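Local coordinates for putative epoxide hydrolase protein (Klebsiella pneumoniae subsp. pneumoniae, PDB 5BOV) that is a putative epoxide hydrolase of the alpha/beta hydrolase fold that may hydrolyse epoxides or perhaps monoacylglycerols, at residues 33-38 / 104-109; 129-134 / 296-301. All blocks are in the same frame, centred on the assembly; numbering follows the deposited sequence.

Contact 1: residues 33-38 / 104-109; sequences PVILLH and ADLAGF
Residues 33-38 and 104-109 pair as neighbouring parallel strands in the middle of the alpha/beta hydrolase sheet. Bridges join V34 to D105, I35 to L106, L36 to A107 and L37 to G108. I35 N gives a hydrogen bond to D105 O at 2.9 Å, and I35 O takes one from A107 N at 3.0 Å. L37 N then bonds to A107 O at 2.8 Å. The bond from F109 N to L37 O is weak, at 3.4 Å; L37 O also bonds Y47 OH.

On one face I35 and L106 run alongside each other in the same direction. L106 CD2 touches I35 CB at 3.6 Å, and I35 CD1 reaches A104 CB. M96 of helix 85-98 packs against this side. On the other face L36 CD2 meets A107 CB at 3.8 Å, while V34 CG2 lies 4.1 Å from D105 OD2. The first torsion of F109 (chi1 69°) swings its ring past the end of strand 33-37, where CE1 lies 3.7 Å from H38 CA and H38 C sits off-centre over one face.

G108 belongs to a GxDxG pattern consistent with the nucleophile elbow, and the main-chain bonds fix the strand leading to it. The packing is mostly apolar except for the buried carboxylate of D105. S129 OG bonds D105 OD1, and D302 OD1 lies close to D105 OD2, which would probably raise the pKa of one acid.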
ATOM      1  N   PRO A  33      -3.527   9.158  15.892  1.00 10.14           N
ATOM      2  CA  PRO A  33      -3.677   8.979  14.435  1.00  9.44           C
ATOM      3  C   PRO A  33      -3.184   7.623  13.915  1.00  8.88           C
ATOM      4  O   PRO A  33      -2.136   7.152  14.325  1.00  8.78           O
ATOM      5  CB  PRO A  33      -2.803  10.149  13.828  1.00  9.92           C
ATOM      6  CG  PRO A  33      -2.637  11.112  14.965  1.00 11.13           C
ATOM      7  CD  PRO A  33      -2.655  10.307  16.211  1.00 10.74           C
ATOM      8  N   VAL A  34      -3.946   7.076  12.952  1.00  8.39           N
ATOM      9  CA  VAL A  34      -3.611   5.873  12.215  1.00  8.02           C
ATOM     10  C   VAL A  34      -3.814   6.171  10.724  1.00  7.90           C
ATOM     11  O   VAL A  34      -4.841   6.749  10.376  1.00  7.96           O
ATOM     12  CB  VAL A  34      -4.574   4.707  12.575  1.00  8.63           C
ATOM     13  CG1 VAL A  34      -4.189   3.446  11.867  1.00  8.55           C
ATOM     14  CG2 VAL A  34      -4.640   4.474  14.058  1.00  9.09           C
ATOM     15  N   ILE A  35      -2.838   5.808   9.889  1.00  7.89           N
ATOM     16  CA  ILE A  35      -2.901   6.023   8.444  1.00  8.04           C
ATOM     17  C   ILE A  35      -2.854   4.648   7.791  1.00  7.62           C
ATOM     18  O   ILE A  35      -1.928   3.859   8.058  1.00  7.09           O
ATOM     19  CB  ILE A  35      -1.767   6.936   7.922  1.00  9.16           C
ATOM     20  CG1 ILE A  35      -1.826   8.290   8.663  1.00 10.01           C
ATOM     21  CG2 ILE A  35      -1.900   7.100   6.407  1.00  9.43           C
ATOM     22  CD1 ILE A  35      -0.689   9.218   8.318  1.00 10.86           C
ATOM     23  N   LEU A  36      -3.892   4.361   7.010  1.00  7.25           N
ATOM     24  CA  LEU A  36      -4.112   3.032   6.446  1.00  7.07           C
ATOM     25  C   LEU A  36      -3.901   3.176   4.954  1.00  7.07           C
ATOM     26  O   LEU A  36      -4.636   3.878   4.273  1.00  6.85           O
ATOM     27  CB  LEU A  36      -5.538   2.539   6.744  1.00  7.38           C
ATOM     28  CG  LEU A  36      -5.914   2.474   8.243  1.00  7.43           C
ATOM     29  CD1 LEU A  36      -7.408   2.145   8.392  1.00  7.75           C
ATOM     30  CD2 LEU A  36      -5.042   1.493   9.009  1.00  7.38           C
ATOM     31  N   LEU A  37      -2.982   2.343   4.415  1.00  6.83           N
ATOM     32  CA  LEU A  37      -2.579   2.473   3.020  1.00  7.11           C
ATOM     33  C   LEU A  37      -2.909   1.233   2.223  1.00  6.99           C
ATOM     34  O   LEU A  37      -2.472   0.088   2.551  1.00  6.46           O
ATOM     35  CB  LEU A  37      -1.070   2.741   2.982  1.00  7.40           C
ATOM     36  CG  LEU A  37      -0.563   3.990   3.698  1.00  7.78           C
ATOM     37  CD1 LEU A  37       0.952   4.093   3.588  1.00  8.22           C
ATOM     38  CD2 LEU A  37      -1.225   5.274   3.199  1.00  8.10           C
ATOM     39  N   HIS A  38      -3.627   1.428   1.116  1.00  7.29           N
ATOM     40  CA  HIS A  38      -4.022   0.298   0.270  1.00  7.09           C
ATOM     41  C   HIS A  38      -2.913  -0.121  -0.699  1.00  7.38           C
ATOM     42  O   HIS A  38      -1.880   0.556  -0.810  1.00  7.24           O
ATOM     43  CB  HIS A  38      -5.294   0.680  -0.478  1.00  7.19           C
ATOM     44  CG  HIS A  38      -5.118   1.745  -1.521  1.00  6.92           C
ATOM     45  ND1 HIS A  38      -4.582   1.475  -2.765  1.00  7.22           N
ATOM     46  CD2 HIS A  38      -5.306   3.084  -1.485  1.00  7.03           C
ATOM     47  CE1 HIS A  38      -4.484   2.599  -3.461  1.00  7.07           C
ATOM     48  NE2 HIS A  38      -4.966   3.580  -2.723  1.00  7.11           N
ATOM     49  N   ALA A 104       2.173   9.004  13.488  1.00 11.15           N
ATOM     50  CA  ALA A 104       0.990   8.180  13.371  1.00 10.11           C
ATOM     51  C   ALA A 104       1.384   6.707  13.429  1.00  9.45           C
ATOM     52  O   ALA A 104       2.521   6.335  13.099  1.00  9.64           O
ATOM     53  CB  ALA A 104       0.292   8.430  12.078  1.00 10.53           C
ATOM     54  N   ASP A 105       0.404   5.853  13.759  1.00  8.73           N
ATOM     55  CA  ASP A 105       0.502   4.436  13.470  1.00  8.66           C
ATOM     56  C   ASP A 105       0.256   4.255  11.964  1.00  8.12           C
ATOM     57  O   ASP A 105      -0.604   4.922  11.436  1.00  8.17           O
ATOM     58  CB  ASP A 105      -0.546   3.704  14.254  1.00  8.65           C
ATOM     59  CG  ASP A 105      -0.312   3.723  15.706  1.00  9.02           C
ATOM     60  OD1 ASP A 105       0.822   3.572  16.175  1.00  9.72           O
ATOM     61  OD2 ASP A 105      -1.366   3.865  16.486  1.00  8.82           O
ATOM     62  N   LEU A 106       1.078   3.449  11.296  1.00  7.83           N
ATOM     63  CA  LEU A 106       0.894   3.171   9.868  1.00  8.24           C
ATOM     64  C   LEU A 106       0.586   1.719   9.670  1.00  7.78           C
ATOM     65  O   LEU A 106       1.166   0.836  10.323  1.00  7.22           O
ATOM     66  CB  LEU A 106       2.145   3.502   9.077  1.00  9.43           C
ATOM     67  CG  LEU A 106       2.628   4.924   9.078  1.00 10.71           C
ATOM     68  CD1 LEU A 106       3.793   5.013   8.089  1.00 12.11           C
ATOM     69  CD2 LEU A 106       1.603   5.922   8.818  1.00 11.71           C
ATOM     70  N   ALA A 107      -0.257   1.436   8.681  1.00  7.25           N
ATOM     71  CA  ALA A 107      -0.565   0.043   8.322  1.00  7.32           C
ATOM     72  C   ALA A 107      -0.793  -0.032   6.827  1.00  7.39           C
ATOM     73  O   ALA A 107      -1.331   0.910   6.234  1.00  8.24           O
ATOM     74  CB  ALA A 107      -1.791  -0.450   9.029  1.00  7.12           C
ATOM     75  N   GLY A 108      -0.339  -1.125   6.214  1.00  7.04           N
ATOM     76  CA  GLY A 108      -0.543  -1.263   4.817  1.00  7.20           C
ATOM     77  C   GLY A 108      -0.377  -2.698   4.306  1.00  7.40           C
ATOM     78  O   GLY A 108       0.077  -3.595   5.046  1.00  7.57           O
ATOM     79  N   PHE A 109      -0.847  -2.904   3.076  1.00  7.66           N
ATOM     80  CA  PHE A 109      -0.552  -4.134   2.326  1.00  7.65           C
ATOM     81  C   PHE A 109      -0.124  -3.769   0.901  1.00  8.42           C
ATOM     82  O   PHE A 109      -0.482  -2.736   0.389  1.00  8.86           O
ATOM     83  CB  PHE A 109      -1.756  -5.150   2.343  1.00  7.85           C
ATOM     84  CG  PHE A 109      -2.954  -4.664   1.533  1.00  7.65           C
ATOM     85  CD1 PHE A 109      -3.798  -3.649   2.048  1.00  7.91           C
ATOM     86  CD2 PHE A 109      -3.203  -5.152   0.252  1.00  7.92           C
ATOM     87  CE1 PHE A 109      -4.862  -3.206   1.283  1.00  7.74           C
ATOM     88  CE2 PHE A 109      -4.305  -4.727  -0.513  1.00  7.80           C
ATOM     89  CZ  PHE A 109      -5.133  -3.754   0.021  1.00  7.66           C
TER

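Contact 2: residues 129-134 / 296-301; sequences SLVSVS and QAVVDA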
ATOM      1  N   SER A 129       4.059   3.073  15.304  1.00  9.19           N
ATOM      2  CA  SER A 129       4.151   1.638  15.145  1.00  8.66           C
ATOM      3  C   SER A 129       3.660   1.339  13.731  1.00  8.13           C
ATOM      4  O   SER A 129       3.091   2.213  13.071  1.00  7.85           O
ATOM      5  CB  SER A 129       3.312   0.912  16.143  1.00  9.06           C
ATOM      6  OG  SER A 129       1.891   1.141  15.936  1.00  8.87           O
ATOM      7  N   LEU A 130       3.945   0.137  13.298  1.00  7.79           N
ATOM      8  CA  LEU A 130       3.719  -0.326  11.937  1.00  7.54           C
ATOM      9  C   LEU A 130       3.083  -1.698  11.856  1.00  7.63           C
ATOM     10  O   LEU A 130       3.448  -2.604  12.606  1.00  7.60           O
ATOM     11  CB  LEU A 130       5.108  -0.412  11.265  1.00  7.67           C
ATOM     12  CG  LEU A 130       5.191  -0.953   9.867  1.00  7.87           C
ATOM     13  CD1 LEU A 130       4.409  -0.074   8.875  1.00  7.83           C
ATOM     14  CD2 LEU A 130       6.657  -1.143   9.429  1.00  8.39           C
ATOM     15  N   VAL A 131       2.024  -1.828  11.026  1.00  7.45           N
ATOM     16  CA  VAL A 131       1.494  -3.102  10.639  1.00  7.37           C
ATOM     17  C   VAL A 131       1.836  -3.272   9.165  1.00  7.21           C
ATOM     18  O   VAL A 131       1.389  -2.508   8.331  1.00  6.85           O
ATOM     19  CB  VAL A 131      -0.016  -3.248  10.882  1.00  7.44           C
ATOM     20  CG1 VAL A 131      -0.515  -4.560  10.356  1.00  7.76           C
ATOM     21  CG2 VAL A 131      -0.286  -3.165  12.372  1.00  7.48           C
ATOM     22  N   SER A 132       2.671  -4.263   8.866  1.00  7.01           N
ATOM     23  CA  SER A 132       3.156  -4.467   7.485  1.00  7.15           C
ATOM     24  C   SER A 132       2.771  -5.854   7.014  1.00  7.22           C
ATOM     25  O   SER A 132       3.387  -6.871   7.389  1.00  7.22           O
ATOM     26  CB  SER A 132       4.681  -4.263   7.433  1.00  7.82           C
ATOM     27  OG  SER A 132       5.150  -4.218   6.092  1.00  7.58           O
ATOM     28  N   VAL A 133       1.762  -5.923   6.154  1.00  7.16           N
ATOM     29  CA  VAL A 133       1.347  -7.201   5.644  1.00  7.41           C
ATOM     30  C   VAL A 133       2.409  -7.744   4.651  1.00  8.03           C
ATOM     31  O   VAL A 133       2.867  -6.994   3.765  1.00  8.16           O
ATOM     32  CB  VAL A 133       0.010  -7.157   4.893  1.00  7.64           C
ATOM     33  CG1 VAL A 133      -0.358  -8.501   4.279  1.00  7.66           C
ATOM     34  CG2 VAL A 133      -1.086  -6.634   5.790  1.00  7.96           C
ATOM     35  N   SER A 134       2.770  -8.988   4.817  1.00  8.37           N
ATOM     36  CA  SER A 134       3.838  -9.672   4.019  1.00  8.63           C
ATOM     37  C   SER A 134       5.243  -9.211   4.350  1.00  8.81           C
ATOM     38  O   SER A 134       6.161  -9.509   3.596  1.00 10.50           O
ATOM     39  CB  SER A 134       3.550  -9.679   2.511  1.00  9.11           C
ATOM     40  OG  SER A 134       2.274 -10.274   2.283  1.00 10.77           O
ATOM     41  N   GLN A 296      -7.408  -5.751  15.173  1.00  9.72           N
ATOM     42  CA  GLN A 296      -6.684  -6.275  16.364  1.00 11.09           C
ATOM     43  C   GLN A 296      -5.185  -6.047  16.218  1.00 10.18           C
ATOM     44  O   GLN A 296      -4.486  -5.674  17.163  1.00  9.76           O
ATOM     45  CB  GLN A 296      -6.978  -7.754  16.639  1.00 12.63           C
ATOM     46  CG  GLN A 296      -6.484  -8.217  18.021  1.00 14.16           C
ATOM     47  CD  GLN A 296      -7.205  -7.540  19.146  1.00 15.89           C
ATOM     48  OE1 GLN A 296      -8.468  -7.586  19.234  1.00 18.44           O
ATOM     49  NE2 GLN A 296      -6.474  -6.826  20.008  1.00 16.19           N
ATOM     50  N   ALA A 297      -4.664  -6.310  15.015  1.00  9.43           N
ATOM     51  CA  ALA A 297      -3.259  -6.042  14.766  1.00  9.13           C
ATOM     52  C   ALA A 297      -2.831  -4.578  14.923  1.00  8.79           C
ATOM     53  O   ALA A 297      -1.779  -4.275  15.492  1.00  8.58           O
ATOM     54  CB  ALA A 297      -2.859  -6.548  13.385  1.00  9.17           C
ATOM     55  N   VAL A 298      -3.656  -3.667  14.465  1.00  8.47           N
ATOM     56  CA  VAL A 298      -3.353  -2.229  14.606  1.00  8.31           C
ATOM     57  C   VAL A 298      -3.392  -1.832  16.082  1.00  8.49           C
ATOM     58  O   VAL A 298      -2.482  -1.173  16.545  1.00  8.33           O
ATOM     59  CB  VAL A 298      -4.345  -1.336  13.783  1.00  8.65           C
ATOM     60  CG1 VAL A 298      -4.169   0.132  14.104  1.00  8.65           C
ATOM     61  CG2 VAL A 298      -4.156  -1.570  12.261  1.00  8.65           C
ATOM     62  N   VAL A 299      -4.406  -2.291  16.798  1.00  8.61           N
ATOM     63  CA  VAL A 299      -4.514  -1.979  18.246  1.00  9.36           C
ATOM     64  C   VAL A 299      -3.271  -2.570  18.994  1.00  9.41           C
ATOM     65  O   VAL A 299      -2.643  -1.882  19.821  1.00  9.24           O
ATOM     66  CB  VAL A 299      -5.791  -2.553  18.847  1.00  9.91           C
ATOM     67  CG1 VAL A 299      -5.742  -2.477  20.350  1.00 11.39           C
ATOM     68  CG2 VAL A 299      -6.996  -1.824  18.251  1.00 10.04           C
ATOM     69  N   ASP A 300      -2.922  -3.808  18.669  1.00  9.35           N
ATOM     70  CA  ASP A 300      -1.792  -4.488  19.311  1.00 10.34           C
ATOM     71  C   ASP A 300      -0.473  -3.835  18.991  1.00  9.99           C
ATOM     72  O   ASP A 300       0.351  -3.648  19.864  1.00  9.69           O
ATOM     73  CB  ASP A 300      -1.773  -5.947  18.977  1.00 10.63           C
ATOM     74  CG  ASP A 300      -2.941  -6.716  19.555  1.00 11.84           C
ATOM     75  OD1 ASP A 300      -3.675  -6.233  20.473  1.00 13.15           O
ATOM     76  OD2 ASP A 300      -3.150  -7.869  19.136  1.00 12.21           O
ATOM     77  N   ALA A 301      -0.286  -3.413  17.741  1.00  9.27           N
ATOM     78  CA  ALA A 301       0.961  -2.744  17.396  1.00  9.42           C
ATOM     79  C   ALA A 301       1.078  -1.383  18.065  1.00 10.00           C
ATOM     80  O   ALA A 301       2.171  -0.980  18.488  1.00 10.30           O
ATOM     81  CB  ALA A 301       1.070  -2.621  15.875  1.00  9.21           C
TER
HETATM   82  O   HOH W   1      -0.668   0.518  15.129  1.00 11.07           O
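V131 has CG1 anti to its backbone N (chi1 176°), which leaves CG2 anti to the carbonyl carbon and sends that methyl against helix 296-301. S129 has OG between the backbone N and the carbonyl carbon (chi1 66°), and its CB and OG lie against the backbone carbonyl of A301. The strand and the helix run roughly antiparallel, at 148°, with their axes 8.0 Å apart.

V131 CG2 makes most of the contact. It meets A301 CB at 3.8 Å and also rests on the carbonyl oxygen A297 O at 3.6 Å, and V298 CG2 lies a little farther off at 4.2 Å. V131 CG1 faces A297 CB. A297 and A301 are one turn apart and both point at the strand, so their small side chains let the helix come close. S129 CB meets A301 O at 3.2 Å.

No direct hydrogen bond joins the two segments. A water spans them instead, donating to S129 OG at 2.8 Å and to V298 O at 2.9 Å. Through its D105 partner the same hydroxyl links the water to strand 104-108.

Strand 127-133 lies between strands 104-108 and 247-252 in the sheet. Helix 291-303 packs on one face of it, where A301 also touches I248 and V298 touches L54 of helix 50-56. L130 points to the other face, against A116 and D117 of helix 111-122.

Contact 1 and contact 2 meet in the same sheet, with centres about 9 Å apart. Strand 104-108 of contact 1 and strand 127-133 of contact 2 are neighbours, so the order across this part is 32-37, 104-108, 127-133. L106 O takes a probable hydrogen bond from V131 N at 2.9 Å, and F109 CB packs on V133 CB. Both strands of contact 1 come before either segment of contact 2 in the chain. Helix 111-122 links the two neighbouring strands in sequence, while helix 291-303 comes from near the C-terminus. The C-terminal helix is thereby packed onto the central strands, beside the one that leads into the probable nucleophile elbow.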